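Long-range contact in AcrVIA1 (Listeria seeligeri, PDB 6VRB), which probably inhibits the RNA-guided ribonuclease Cas13a as a phage anti-CRISPR protein, binding the nuclease loaded with its guide RNA: residues 46-51 and 85-91. Residues are numbered along the deposited sequence; the frame is centred on the assembly and turned at random.
Sequences KYNKWF and GIPASVF
The axes of helix 46-51 and strand 85-87 come within 8.8 Å at a crossing angle of -111°, which brings Trp50 and Tyr47 against Gly85 and Ile86. Ile86 lies over one face of the Trp50 indole: its CD1 is 3.7 Å from the centroid of the six-membered ring, a CH-pi contact, while Ile86 CG2 reaches Trp50 CG at 3.6 Å. The Trp50 torsion (chi1 -171°) holds CG opposite the backbone N and directs the indole at the strand. Beyond Ile86 the chain turns into a helix with Pro87 at its N-cap, which presents Val90 and Phe91. Val90 CG1 sits over a face of the Tyr47 ring, 3.9 Å from its centroid, a second CH-pi contact. Phe91 meets Trp50 rim to rim, the planes at 77°, with Phe91 CD1 3.6 Å from Trp50 CZ3; Phe51 CE1 approaches the same Phe91 CD1 at 4.0 Å. Trp54 adds its ring to both Trp50 and Phe91, and Tyr47 and Val90 also pack on bound RNA. The contact forms a buried, aromatic-rich helix-on-sheet core, joining helix 44-53 to outer strand 83-87 of a three-stranded antiparallel sheet and to the helix that follows it, beside the RNA.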
ATOM      1  N   LYS C  46      17.942 -40.366  10.054  1.00 32.75           N
ATOM      2  CA  LYS C  46      17.924 -39.148  10.855  1.00 32.75           C
ATOM      3  C   LYS C  46      16.508 -38.641  11.090  1.00 32.75           C
ATOM      4  O   LYS C  46      16.137 -38.331  12.226  1.00 32.75           O
ATOM      5  CB  LYS C  46      18.757 -38.059  10.185  1.00 32.75           C
ATOM      6  CG  LYS C  46      18.790 -36.768  10.975  1.00 32.75           C
ATOM      7  CD  LYS C  46      19.539 -35.680  10.242  1.00 32.75           C
ATOM      8  CE  LYS C  46      19.473 -34.368  11.004  1.00 32.75           C
ATOM      9  NZ  LYS C  46      20.146 -33.262  10.274  1.00 32.75           N
ATOM     10  N   TYR C  47      15.706 -38.528  10.025  1.00 30.34           N
ATOM     11  CA  TYR C  47      14.380 -37.936  10.170  1.00 30.34           C
ATOM     12  C   TYR C  47      13.412 -38.865  10.870  1.00 30.34           C
ATOM     13  O   TYR C  47      12.574 -38.397  11.643  1.00 30.34           O
ATOM     14  CB  TYR C  47      13.783 -37.552   8.816  1.00 30.34           C
ATOM     15  CG  TYR C  47      14.447 -36.399   8.106  1.00 30.34           C
ATOM     16  CD1 TYR C  47      15.395 -35.609   8.739  1.00 30.34           C
ATOM     17  CD2 TYR C  47      14.095 -36.085   6.804  1.00 30.34           C
ATOM     18  CE1 TYR C  47      15.992 -34.565   8.087  1.00 30.34           C
ATOM     19  CE2 TYR C  47      14.685 -35.039   6.145  1.00 30.34           C
ATOM     20  CZ  TYR C  47      15.633 -34.285   6.791  1.00 30.34           C
ATOM     21  OH  TYR C  47      16.228 -33.234   6.144  1.00 30.34           O
ATOM     22  N   ASN C  48      13.509 -40.164  10.627  1.00 31.33           N
ATOM     23  CA  ASN C  48      12.678 -41.129  11.325  1.00 31.33           C
ATOM     24  C   ASN C  48      13.092 -41.282  12.784  1.00 31.33           C
ATOM     25  O   ASN C  48      12.271 -41.679  13.615  1.00 31.33           O
ATOM     26  CB  ASN C  48      12.760 -42.469  10.597  1.00 31.33           C
ATOM     27  CG  ASN C  48      11.585 -43.357  10.869  1.00 31.33           C
ATOM     28  OD1 ASN C  48      10.661 -42.991  11.591  1.00 31.33           O
ATOM     29  ND2 ASN C  48      11.601 -44.541  10.278  1.00 31.33           N
ATOM     30  N   LYS C  49      14.341 -40.956  13.109  1.00 29.39           N
ATOM     31  CA  LYS C  49      14.787 -40.930  14.494  1.00 29.39           C
ATOM     32  C   LYS C  49      14.261 -39.700  15.218  1.00 29.39           C
ATOM     33  O   LYS C  49      14.016 -39.744  16.431  1.00 29.39           O
ATOM     34  CB  LYS C  49      16.313 -40.968  14.540  1.00 29.39           C
ATOM     35  CG  LYS C  49      16.922 -41.051  15.918  1.00 29.39           C
ATOM     36  CD  LYS C  49      16.519 -42.337  16.598  1.00 29.39           C
ATOM     37  CE  LYS C  49      17.076 -43.541  15.852  1.00 29.39           C
ATOM     38  NZ  LYS C  49      18.561 -43.589  15.907  1.00 29.39           N
ATOM     39  N   TRP C  50      14.077 -38.593  14.490  1.00 24.11           N
ATOM     40  CA  TRP C  50      13.584 -37.372  15.118  1.00 24.11           C
ATOM     41  C   TRP C  50      12.127 -37.522  15.525  1.00 24.11           C
ATOM     42  O   TRP C  50      11.729 -37.055  16.597  1.00 24.11           O
ATOM     43  CB  TRP C  50      13.726 -36.173  14.184  1.00 24.11           C
ATOM     44  CG  TRP C  50      13.439 -34.861  14.866  1.00 24.11           C
ATOM     45  CD1 TRP C  50      14.304 -34.106  15.593  1.00 24.11           C
ATOM     46  CD2 TRP C  50      12.168 -34.224  14.980  1.00 24.11           C
ATOM     47  NE1 TRP C  50      13.668 -32.997  16.090  1.00 24.11           N
ATOM     48  CE2 TRP C  50      12.349 -33.058  15.738  1.00 24.11           C
ATOM     49  CE3 TRP C  50      10.895 -34.519  14.495  1.00 24.11           C
ATOM     50  CZ2 TRP C  50      11.311 -32.190  16.015  1.00 24.11           C
ATOM     51  CZ3 TRP C  50       9.865 -33.661  14.773  1.00 24.11           C
ATOM     52  CH2 TRP C  50      10.077 -32.505  15.522  1.00 24.11           C
ATOM     53  N   PHE C  51      11.312 -38.169  14.690  1.00 27.86           N
ATOM     54  CA  PHE C  51       9.922 -38.445  15.047  1.00 27.86           C
ATOM     55  C   PHE C  51       9.773 -39.700  15.896  1.00 27.86           C
ATOM     56  O   PHE C  51       8.838 -40.478  15.704  1.00 27.86           O
ATOM     57  CB  PHE C  51       9.110 -38.599  13.767  1.00 27.86           C
ATOM     58  CG  PHE C  51       8.903 -37.340  12.995  1.00 27.86           C
ATOM     59  CD1 PHE C  51       7.840 -36.510  13.275  1.00 27.86           C
ATOM     60  CD2 PHE C  51       9.753 -37.008  11.962  1.00 27.86           C
ATOM     61  CE1 PHE C  51       7.641 -35.361  12.550  1.00 27.86           C
ATOM     62  CE2 PHE C  51       9.561 -35.858  11.237  1.00 27.86           C
ATOM     63  CZ  PHE C  51       8.503 -35.033  11.531  1.00 27.86           C
ATOM     64  N   GLY C  85      18.046 -32.520  15.862  1.00 21.58           N
ATOM     65  CA  GLY C  85      17.303 -31.414  15.298  1.00 21.58           C
ATOM     66  C   GLY C  85      17.066 -31.513  13.808  1.00 21.58           C
ATOM     67  O   GLY C  85      17.926 -31.986  13.065  1.00 21.58           O
ATOM     68  N   ILE C  86      15.897 -31.081  13.361  1.00 18.00           N
ATOM     69  CA  ILE C  86      15.570 -31.026  11.939  1.00 18.00           C
ATOM     70  C   ILE C  86      15.192 -29.591  11.614  1.00 18.00           C
ATOM     71  O   ILE C  86      14.888 -28.799  12.522  1.00 18.00           O
ATOM     72  CB  ILE C  86      14.431 -32.006  11.575  1.00 18.00           C
ATOM     73  CG1 ILE C  86      13.163 -31.627  12.321  1.00 18.00           C
ATOM     74  CG2 ILE C  86      14.821 -33.431  11.869  1.00 18.00           C
ATOM     75  CD1 ILE C  86      11.964 -32.328  11.817  1.00 18.00           C
ATOM     76  N   PRO C  87      15.223 -29.200  10.338  1.00 16.52           N
ATOM     77  CA  PRO C  87      14.613 -27.925   9.960  1.00 16.52           C
ATOM     78  C   PRO C  87      13.104 -27.980  10.123  1.00 16.52           C
ATOM     79  O   PRO C  87      12.483 -29.032   9.979  1.00 16.52           O
ATOM     80  CB  PRO C  87      15.008 -27.761   8.491  1.00 16.52           C
ATOM     81  CG  PRO C  87      16.223 -28.550   8.348  1.00 16.52           C
ATOM     82  CD  PRO C  87      16.059 -29.729   9.248  1.00 16.52           C
ATOM     83  N   ALA C  88      12.511 -26.829  10.419  1.00 16.03           N
ATOM     84  CA  ALA C  88      11.069 -26.765  10.600  1.00 16.03           C
ATOM     85  C   ALA C  88      10.299 -26.848   9.292  1.00 16.03           C
ATOM     86  O   ALA C  88       9.092 -27.081   9.321  1.00 16.03           O
ATOM     87  CB  ALA C  88      10.691 -25.488  11.341  1.00 16.03           C
ATOM     88  N   SER C  89      10.951 -26.650   8.155  1.00 18.08           N
ATOM     89  CA  SER C  89      10.320 -26.910   6.873  1.00 18.08           C
ATOM     90  C   SER C  89      10.155 -28.395   6.600  1.00 18.08           C
ATOM     91  O   SER C  89       9.205 -28.783   5.915  1.00 18.08           O
ATOM     92  CB  SER C  89      11.133 -26.270   5.750  1.00 18.08           C
ATOM     93  OG  SER C  89      12.415 -26.859   5.657  1.00 18.08           O
ATOM     94  N   VAL C  90      11.052 -29.228   7.126  1.00 18.62           N
ATOM     95  CA  VAL C  90      10.884 -30.675   7.054  1.00 18.62           C
ATOM     96  C   VAL C  90       9.700 -31.114   7.907  1.00 18.62           C
ATOM     97  O   VAL C  90       8.923 -31.985   7.510  1.00 18.62           O
ATOM     98  CB  VAL C  90      12.194 -31.361   7.478  1.00 18.62           C
ATOM     99  CG1 VAL C  90      12.046 -32.864   7.540  1.00 18.62           C
ATOM    100  CG2 VAL C  90      13.301 -30.984   6.524  1.00 18.62           C
ATOM    101  N   PHE C  91       9.531 -30.495   9.077  1.00 17.15           N
ATOM    102  CA  PHE C  91       8.413 -30.803   9.965  1.00 17.15           C
ATOM    103  C   PHE C  91       7.074 -30.449   9.330  1.00 17.15           C
ATOM    104  O   PHE C  91       6.103 -31.199   9.458  1.00 17.15           O
ATOM    105  CB  PHE C  91       8.608 -30.046  11.276  1.00 17.15           C
ATOM    106  CG  PHE C  91       7.546 -30.291  12.294  1.00 17.15           C
ATOM    107  CD1 PHE C  91       7.548 -31.439  13.053  1.00 17.15           C
ATOM    108  CD2 PHE C  91       6.551 -29.359  12.505  1.00 17.15           C
ATOM    109  CE1 PHE C  91       6.576 -31.652  13.996  1.00 17.15           C
ATOM    110  CE2 PHE C  91       5.576 -29.576  13.439  1.00 17.15           C
ATOM    111  CZ  PHE C  91       5.590 -30.718  14.188  1.00 17.15           C
TER